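Local coordinates for protein ATP-dependent protease subunit HslV (Trypanosoma brucei brucei, PDB 4HNZ) that degrades proteins unfolded and handed over by HslU, as the threonine-protease double ring of the mitochondrial HslVU complex that regulates DNA helicase PIF2 levels, at residues T103-I106 with V112-P115; I155-D160 with E165-E170; I54-K59 with K80-D85. All coordinates share one frame; numbering follows the deposited sequence.

Contact 1 of 3, residues T103-I106 with V112-P115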
loop_
_atom_site.group_PDB
_atom_site.type_symbol
_atom_site.label_atom_id
_atom_site.label_comp_id
_atom_site.label_asym_id
_atom_site.label_seq_id
_atom_site.Cartn_x
_atom_site.Cartn_y
_atom_site.Cartn_z
ATOM N N THR A 103 29.869 28.559 -7.930
ATOM C CA THR A 103 28.473 28.186 -7.866
ATOM C C THR A 103 28.314 26.811 -7.215
ATOM O O THR A 103 28.959 25.835 -7.618
ATOM C CB THR A 103 27.849 28.110 -9.294
ATOM O OG1 THR A 103 28.098 29.329 -10.013
ATOM C CG2 THR A 103 26.394 27.904 -9.212
ATOM N N LEU A 104 27.378 26.716 -6.288
ATOM C CA LEU A 104 27.027 25.457 -5.661
ATOM C C LEU A 104 25.539 25.228 -5.640
ATOM O O LEU A 104 24.756 26.108 -5.350
ATOM C CB LEU A 104 27.471 25.416 -4.194
ATOM C CG LEU A 104 28.957 25.518 -4.113
ATOM C CD1 LEU A 104 29.314 26.838 -3.489
ATOM C CD2 LEU A 104 29.539 24.362 -3.309
ATOM N N GLU A 105 25.202 23.975 -5.786
ATOM C CA GLU A 105 23.885 23.524 -5.618
ATOM C C GLU A 105 23.855 22.634 -4.362
ATOM O O GLU A 105 24.699 21.756 -4.160
ATOM C CB GLU A 105 23.472 22.750 -6.881
ATOM C CG GLU A 105 22.342 21.761 -6.695
ATOM C CD GLU A 105 22.101 20.885 -7.950
ATOM O OE1 GLU A 105 22.731 21.165 -9.021
ATOM O OE2 GLU A 105 21.256 19.931 -7.838
ATOM N N ILE A 106 22.840 22.869 -3.541
ATOM C CA ILE A 106 22.620 22.104 -2.331
ATOM C C ILE A 106 21.183 21.609 -2.275
ATOM O O ILE A 106 20.280 22.379 -2.418
ATOM C CB ILE A 106 22.859 22.974 -1.106
ATOM C CG1 ILE A 106 24.155 23.698 -1.253
ATOM C CG2 ILE A 106 22.885 22.099 0.127
ATOM C CD1 ILE A 106 24.250 24.932 -0.368
ATOM N N VAL A 112 26.047 18.319 -2.549
ATOM C CA VAL A 112 26.604 19.609 -2.808
ATOM C C VAL A 112 27.271 19.451 -4.151
ATOM O O VAL A 112 28.223 18.789 -4.270
ATOM C CB VAL A 112 27.596 19.998 -1.738
ATOM C CG1 VAL A 112 28.217 21.354 -2.021
ATOM C CG2 VAL A 112 26.923 20.029 -0.368
ATOM N N ILE A 113 26.739 20.104 -5.162
ATOM C CA ILE A 113 27.144 19.878 -6.510
ATOM C C ILE A 113 27.678 21.176 -7.053
ATOM O O ILE A 113 27.023 22.206 -6.964
ATOM C CB ILE A 113 25.928 19.431 -7.319
ATOM C CG1 ILE A 113 25.640 17.959 -6.972
ATOM C CG2 ILE A 113 26.127 19.622 -8.819
ATOM C CD1 ILE A 113 24.164 17.631 -7.014
ATOM N N THR A 114 28.902 21.119 -7.568
ATOM C CA THR A 114 29.502 22.191 -8.318
ATOM C C THR A 114 29.419 21.825 -9.797
ATOM O O THR A 114 29.326 20.638 -10.150
ATOM C CB THR A 114 30.987 22.342 -7.955
ATOM O OG1 THR A 114 31.620 21.095 -8.183
ATOM C CG2 THR A 114 31.137 22.724 -6.443
ATOM N N PRO A 115 29.448 22.837 -10.670
ATOM C CA PRO A 115 29.285 22.547 -12.115
ATOM C C PRO A 115 30.472 21.836 -12.702
ATOM O O PRO A 115 31.539 21.794 -12.113
ATOM C CB PRO A 115 29.179 23.952 -12.733
ATOM C CG PRO A 115 29.840 24.849 -11.759
ATOM C CD PRO A 115 29.619 24.264 -10.401
#
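Two backbone hydrogen bonds join Glu105 and Ile113 into an antiparallel hydrogen-bonded pair: Glu105 N donates to Ile113 O and Ile113 N to Glu105 O, each at 2.8 Å and with 163° at the hydrogen. Weaker CA-H...O contacts fill in beside them, from Val112 CA to Glu105 O at 3.2 Å and from Leu104 CA to Ile113 O at 3.5 Å. The ladder belongs to a beta hairpin whose returning strand, 112-113, is the last of its sheet within the chain, while 103-107 is bonded on its other side to strand 93-98.

Side-chain contacts divide between the two faces. On that of Val112, the side chains of Leu104 and Val112 cross obliquely, Leu104 CD2 lying 3.5 Å from Val112 CG1 and also reaching Thr114 CG2; helix 71-84 packs there through Ala75 and Ala79. On the other face Glu105 runs alongside Ile113. Glu105 CG stands anti to the backbone N (chi1 157°) and the chain is extended, which carries the carboxylate along the branched side chain, Glu105 OE1 beside Ile113 CG2 and OE2 beside Ile113 CD1. Past the last bridge, Pro115 CD meets Thr103 O at 3.3 Å, and Thr114 O accepts a hydrogen bond from Lys29 of a neighbouring subunit.

Contact 2 of 3, residues I155-D160 with E165-E170. With MG (magnesium ion), chain M.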
loop_
_atom_site.group_PDB
_atom_site.type_symbol
_atom_site.label_atom_id
_atom_site.label_comp_id
_atom_site.label_asym_id
_atom_site.label_seq_id
_atom_site.Cartn_x
_atom_site.Cartn_y
_atom_site.Cartn_z
ATOM N N ILE A 155 12.933 27.506 -23.081
ATOM C CA ILE A 155 12.762 26.122 -23.442
ATOM C C ILE A 155 12.342 25.252 -22.274
ATOM O O ILE A 155 11.353 24.469 -22.405
ATOM C CB ILE A 155 14.046 25.549 -24.098
ATOM C CG1 ILE A 155 14.193 26.201 -25.476
ATOM C CG2 ILE A 155 13.983 24.032 -24.226
ATOM C CD1 ILE A 155 15.564 26.055 -26.039
ATOM N N ALA A 156 13.000 25.398 -21.140
ATOM C CA ALA A 156 12.699 24.560 -20.001
ATOM C C ALA A 156 11.317 24.843 -19.486
ATOM O O ALA A 156 10.570 23.923 -19.134
ATOM C CB ALA A 156 13.725 24.751 -18.909
ATOM N N THR A 157 10.975 26.115 -19.368
ATOM C CA THR A 157 9.682 26.494 -18.769
ATOM C C THR A 157 8.502 26.246 -19.678
ATOM O O THR A 157 7.381 26.026 -19.187
ATOM C CB THR A 157 9.670 27.936 -18.228
ATOM O OG1 THR A 157 9.847 28.895 -19.271
ATOM C CG2 THR A 157 10.786 28.127 -17.150
ATOM N N ASP A 158 8.736 26.222 -20.976
ATOM C CA ASP A 158 7.702 25.743 -21.892
ATOM C C ASP A 158 7.414 24.283 -21.691
ATOM O O ASP A 158 6.297 23.872 -21.821
ATOM C CB ASP A 158 8.088 25.947 -23.351
ATOM C CG ASP A 158 7.981 27.421 -23.796
ATOM O OD1 ASP A 158 7.392 28.238 -23.018
ATOM O OD2 ASP A 158 8.530 27.772 -24.900
ATOM N N ILE A 159 8.399 23.489 -21.342
ATOM C CA ILE A 159 8.178 22.047 -21.108
ATOM C C ILE A 159 7.622 21.691 -19.728
ATOM O O ILE A 159 6.753 20.792 -19.595
ATOM C CB ILE A 159 9.475 21.293 -21.344
ATOM C CG1 ILE A 159 9.811 21.333 -22.848
ATOM C CG2 ILE A 159 9.433 19.854 -20.880
ATOM C CD1 ILE A 159 11.254 20.901 -23.105
ATOM N N ASP A 160 8.135 22.351 -18.702
ATOM C CA ASP A 160 7.759 22.095 -17.325
ATOM C C ASP A 160 6.441 22.818 -17.003
ATOM O O ASP A 160 6.400 24.019 -16.923
ATOM C CB ASP A 160 8.877 22.588 -16.391
ATOM C CG ASP A 160 8.600 22.317 -14.904
ATOM O OD1 ASP A 160 7.764 21.433 -14.585
ATOM O OD2 ASP A 160 9.183 23.046 -14.068
ATOM N N GLU A 165 6.737 31.565 -17.597
ATOM C CA GLU A 165 7.544 32.304 -18.539
ATOM C C GLU A 165 8.099 33.609 -18.005
ATOM O O GLU A 165 8.694 34.331 -18.744
ATOM C CB GLU A 165 6.729 32.580 -19.818
ATOM C CG GLU A 165 5.638 33.653 -19.670
ATOM C CD GLU A 165 4.262 33.138 -19.173
ATOM O OE1 GLU A 165 4.173 32.084 -18.470
ATOM O OE2 GLU A 165 3.243 33.784 -19.553
ATOM N N HIS A 166 7.879 33.923 -16.748
ATOM C CA HIS A 166 8.322 35.193 -16.207
ATOM C C HIS A 166 9.548 34.893 -15.337
ATOM O O HIS A 166 9.527 33.990 -14.512
ATOM C CB HIS A 166 7.195 35.860 -15.396
ATOM C CG HIS A 166 5.935 36.120 -16.176
ATOM N ND1 HIS A 166 5.883 37.010 -17.227
ATOM C CD2 HIS A 166 4.669 35.644 -16.027
ATOM C CE1 HIS A 166 4.660 37.046 -17.719
ATOM N NE2 HIS A 166 3.903 36.220 -17.010
ATOM N N TRP A 167 10.660 35.578 -15.580
ATOM C CA TRP A 167 11.945 35.216 -14.944
ATOM C C TRP A 167 12.567 36.399 -14.235
ATOM O O TRP A 167 12.505 37.505 -14.709
ATOM C CB TRP A 167 12.939 34.664 -15.966
ATOM C CG TRP A 167 12.350 33.670 -16.858
ATOM C CD1 TRP A 167 11.550 32.619 -16.501
ATOM C CD2 TRP A 167 12.433 33.641 -18.273
ATOM N NE1 TRP A 167 11.081 31.979 -17.626
ATOM C CE2 TRP A 167 11.626 32.585 -18.725
ATOM C CE3 TRP A 167 13.087 34.414 -19.201
ATOM C CZ2 TRP A 167 11.498 32.260 -20.073
ATOM C CZ3 TRP A 167 12.914 34.116 -20.556
ATOM C CH2 TRP A 167 12.115 33.065 -20.969
ATOM N N ASP A 168 13.188 36.158 -13.113
ATOM C CA ASP A 168 14.076 37.127 -12.496
ATOM C C ASP A 168 15.510 36.764 -12.858
ATOM O O ASP A 168 15.848 35.584 -13.013
ATOM C CB ASP A 168 13.876 37.099 -10.992
ATOM C CG ASP A 168 12.539 37.709 -10.585
ATOM O OD1 ASP A 168 12.377 38.914 -10.842
ATOM O OD2 ASP A 168 11.665 37.004 -10.012
ATOM N N VAL A 169 16.338 37.787 -12.985
ATOM C CA VAL A 169 17.714 37.633 -13.385
ATOM C C VAL A 169 18.636 38.337 -12.385
ATOM O O VAL A 169 18.410 39.485 -12.015
ATOM C CB VAL A 169 17.947 38.267 -14.747
ATOM C CG1 VAL A 169 19.365 38.012 -15.193
ATOM C CG2 VAL A 169 16.974 37.699 -15.778
ATOM N N GLU A 170 19.683 37.651 -11.957
ATOM C CA GLU A 170 20.796 38.292 -11.309
ATOM C C GLU A 170 22.057 38.039 -12.128
ATOM O O GLU A 170 22.274 36.939 -12.642
ATOM C CB GLU A 170 20.974 37.743 -9.891
ATOM C CG GLU A 170 19.907 38.196 -8.907
ATOM C CD GLU A 170 20.002 39.672 -8.513
ATOM O OE1 GLU A 170 19.057 40.138 -7.838
ATOM O OE2 GLU A 170 20.990 40.369 -8.834
HETATM MG MG MG M . 5.329 25.934 -18.136
HETATM O O HOH W 1 3.067 26.268 -16.903
#
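Thr157, on the last full turn of helix 145-159, meets the indole of Trp167 with both branches of its side chain. Its CB points toward segment 165-170, and there the chain divides. The methyl CG2 comes within 3.9 Å of Trp167 NE1. The hydroxyl, placed between the backbone N and the carbonyl carbon (chi1 64°), lies at the ring edge near its plane, with OG1 3.7 Å from Trp167 NE1 and 3.8 Å from Trp167 CZ2. This approach is not a hydrogen bond: OG1 is paired with Met153 O one turn back in the helix, and NE1 with Asn164 O. OG1 also lies 4.2 Å from Glu165 CA, while Glu165 O sits above one face of the indole, toward its rim.

The place is the metal-bearing turn of this proteasome-like fold, where the helix passes into the C-terminal strand 167-172. Thr157 O binds magnesium at 2.3 Å and Asp160 O at 2.5 Å; Ser163 O is a further ligand, and a water lies 2.6 Å from the metal. Asp160 is the first residue to leave helical geometry. Thr157 and Asp160 both touch Thr2, next to Thr1, the probable catalytic nucleophile.

Contact 3 of 3, residues I54-K59 with K80-D85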
loop_
_atom_site.group_PDB
_atom_site.type_symbol
_atom_site.label_atom_id
_atom_site.label_comp_id
_atom_site.label_asym_id
_atom_site.label_seq_id
_atom_site.Cartn_x
_atom_site.Cartn_y
_atom_site.Cartn_z
ATOM N N ILE A 54 13.660 30.238 3.023
ATOM C CA ILE A 54 14.186 31.321 3.831
ATOM C C ILE A 54 14.847 30.820 5.094
ATOM O O ILE A 54 15.881 31.355 5.514
ATOM C CB ILE A 54 13.093 32.376 4.118
ATOM C CG1 ILE A 54 12.833 33.163 2.816
ATOM C CG2 ILE A 54 13.503 33.334 5.227
ATOM C CD1 ILE A 54 11.755 34.233 2.931
ATOM N N SER A 55 14.269 29.813 5.712
ATOM C CA SER A 55 14.883 29.261 6.884
ATOM C C SER A 55 16.268 28.741 6.508
ATOM O O SER A 55 17.211 28.888 7.302
ATOM C CB SER A 55 14.014 28.148 7.475
ATOM O OG SER A 55 12.760 28.626 7.924
ATOM N N LEU A 56 16.389 28.077 5.347
ATOM C CA LEU A 56 17.682 27.517 4.966
ATOM C C LEU A 56 18.650 28.585 4.516
ATOM O O LEU A 56 19.844 28.499 4.808
ATOM C CB LEU A 56 17.541 26.476 3.887
ATOM C CG LEU A 56 16.858 25.223 4.405
ATOM C CD1 LEU A 56 16.261 24.476 3.226
ATOM C CD2 LEU A 56 17.805 24.329 5.175
ATOM N N MET A 57 18.147 29.631 3.867
ATOM C CA MET A 57 18.973 30.793 3.553
ATOM C C MET A 57 19.564 31.434 4.806
ATOM O O MET A 57 20.740 31.790 4.812
ATOM C CB MET A 57 18.214 31.816 2.731
ATOM C CG MET A 57 18.035 31.283 1.333
ATOM S SD MET A 57 17.289 32.338 0.081
ATOM C CE MET A 57 15.516 32.066 0.355
ATOM N N GLU A 58 18.778 31.545 5.862
ATOM C CA GLU A 58 19.296 32.132 7.094
ATOM C C GLU A 58 20.387 31.282 7.704
ATOM O O GLU A 58 21.376 31.812 8.174
ATOM C CB GLU A 58 18.185 32.353 8.079
ATOM C CG GLU A 58 17.285 33.488 7.627
ATOM C CD GLU A 58 16.072 33.680 8.526
ATOM O OE1 GLU A 58 15.891 32.907 9.513
ATOM O OE2 GLU A 58 15.309 34.639 8.253
ATOM N N LYS A 59 20.230 29.958 7.662
ATOM C CA LYS A 59 21.304 29.085 8.145
ATOM C C LYS A 59 22.551 29.180 7.249
ATOM O O LYS A 59 23.659 29.188 7.766
ATOM C CB LYS A 59 20.867 27.640 8.258
ATOM C CG LYS A 59 19.656 27.421 9.154
ATOM C CD LYS A 59 19.890 27.675 10.640
ATOM C CE LYS A 59 18.547 27.574 11.375
ATOM N NZ LYS A 59 18.674 27.767 12.841
ATOM N N LYS A 80 25.582 19.638 5.933
ATOM C CA LYS A 80 25.743 18.780 7.123
ATOM C C LYS A 80 24.728 19.069 8.191
ATOM O O LYS A 80 24.171 18.159 8.792
ATOM C CB LYS A 80 27.126 18.932 7.739
ATOM C CG LYS A 80 28.168 18.186 6.970
ATOM C CD LYS A 80 29.568 18.682 7.221
ATOM C CE LYS A 80 29.952 18.549 8.695
ATOM N NZ LYS A 80 31.203 19.330 8.886
ATOM N N GLU A 81 24.504 20.343 8.463
ATOM C CA GLU A 81 23.569 20.738 9.510
ATOM C C GLU A 81 22.134 20.386 9.102
ATOM O O GLU A 81 21.323 19.934 9.891
ATOM C CB GLU A 81 23.688 22.261 9.741
ATOM C CG GLU A 81 22.945 22.779 10.974
ATOM C CD GLU A 81 22.946 24.315 11.120
ATOM O OE1 GLU A 81 23.480 25.055 10.248
ATOM O OE2 GLU A 81 22.327 24.800 12.094
ATOM N N TRP A 82 21.831 20.675 7.859
ATOM C CA TRP A 82 20.552 20.392 7.295
ATOM C C TRP A 82 20.221 18.896 7.440
ATOM O O TRP A 82 19.119 18.540 7.802
ATOM C CB TRP A 82 20.589 20.778 5.810
ATOM C CG TRP A 82 19.285 20.741 5.059
ATOM C CD1 TRP A 82 18.118 20.242 5.462
ATOM C CD2 TRP A 82 19.101 21.163 3.703
ATOM N NE1 TRP A 82 17.183 20.401 4.474
ATOM C CE2 TRP A 82 17.768 20.949 3.379
ATOM C CE3 TRP A 82 19.940 21.757 2.759
ATOM C CZ2 TRP A 82 17.253 21.271 2.158
ATOM C CZ3 TRP A 82 19.431 22.080 1.527
ATOM C CH2 TRP A 82 18.102 21.843 1.235
ATOM N N ARG A 83 21.166 18.009 7.145
ATOM C CA ARG A 83 20.866 16.587 7.181
ATOM C C ARG A 83 20.788 16.039 8.575
ATOM O O ARG A 83 20.177 15.011 8.771
ATOM C CB ARG A 83 21.901 15.794 6.423
ATOM C CG ARG A 83 21.839 16.078 4.952
ATOM C CD ARG A 83 20.594 15.490 4.320
ATOM N NE ARG A 83 20.650 14.044 4.435
ATOM C CZ ARG A 83 19.675 13.220 4.100
ATOM N NH1 ARG A 83 18.530 13.670 3.643
ATOM N NH2 ARG A 83 19.866 11.922 4.220
ATOM N N THR A 84 21.446 16.672 9.547
ATOM C CA THR A 84 21.503 16.092 10.914
ATOM C C THR A 84 20.570 16.758 11.899
ATOM O O THR A 84 20.388 16.262 12.977
ATOM C CB THR A 84 22.929 16.141 11.494
ATOM O OG1 THR A 84 23.487 17.453 11.326
ATOM C CG2 THR A 84 23.817 15.181 10.774
ATOM N N ASP A 85 20.037 17.925 11.567
ATOM C CA ASP A 85 19.116 18.639 12.477
ATOM C C ASP A 85 17.646 18.250 12.205
ATOM O O ASP A 85 17.174 18.346 11.069
ATOM C CB ASP A 85 19.295 20.137 12.332
ATOM C CG ASP A 85 18.400 20.913 13.252
ATOM O OD1 ASP A 85 17.200 21.041 12.977
ATOM O OD2 ASP A 85 18.885 21.413 14.277
#
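Leu56 and Trp82 mark the nearest approach of two helical segments, their CA atoms 8.0 Å apart, and Lys59 and Glu81 follow at 8.8 Å. Segment 54-59 is helical throughout, whereas 80-85 contains the end of its helix: Thr84 OG1 bonds back to Lys80 O at 2.7 Å, and Asp85 leaves helical geometry to become the N-cap of the next helix, with OD1 accepting from Leu88 N.

The apolar part of the contact is a CH-pi interaction. Leu56 CD2 stands over the five-membered ring of Trp82, 3.7 Å from its centroid and only 11° off the normal. The other methyl lies over the same face at the CZ2 side of the six-membered ring, Leu56 CD1 being 3.5 Å from Trp82 CZ2, so the leucine fork straddles the two rings of the indole. Trp82 CG is anti to the backbone N (chi1 -172°), a turn that swings the ring toward Leu56 although its CB starts off to one side. Nearer the surface, Lys59 bends at chi2 and crosses Glu81 at about a right angle. Their contact is made through the aliphatic chain, Lys59 CD to Glu81 OE2 at 4.0 Å; Lys59 NZ remains 4.8 Å from Glu81 OE2, an electrostatic neighbour without a salt bridge.

Such packing joins helices 50-66 and 71-84, the consecutive pair that forms one helical layer of the four-layer alpha-beta-beta-alpha sandwich of N-terminal nucleophile hydrolases.

In the fold
The three contacts differ in chemistry and in depth within the fold. The centre of contact 1 lies about 9 Å from the centre of the chain, and this contact relies on sheet hydrogen bonding; contact 2, about 13 Å centre to centre, combines side-chain contact with a metal-bound turn; contact 3, about 16 Å centre to centre, joins helices by apolar and ring contacts with charges at its margin. All three are partly buried. Contacts 1 and 3 meet directly, Ile106 CG2 lying 3.7 Å from Trp82 CZ3, which joins the sheet to helix 71-84. Contact 2 belongs to other elements, helix 145-159 and strand 167-172, across the chain's centre from both. Each contact also borders neighbouring subunits.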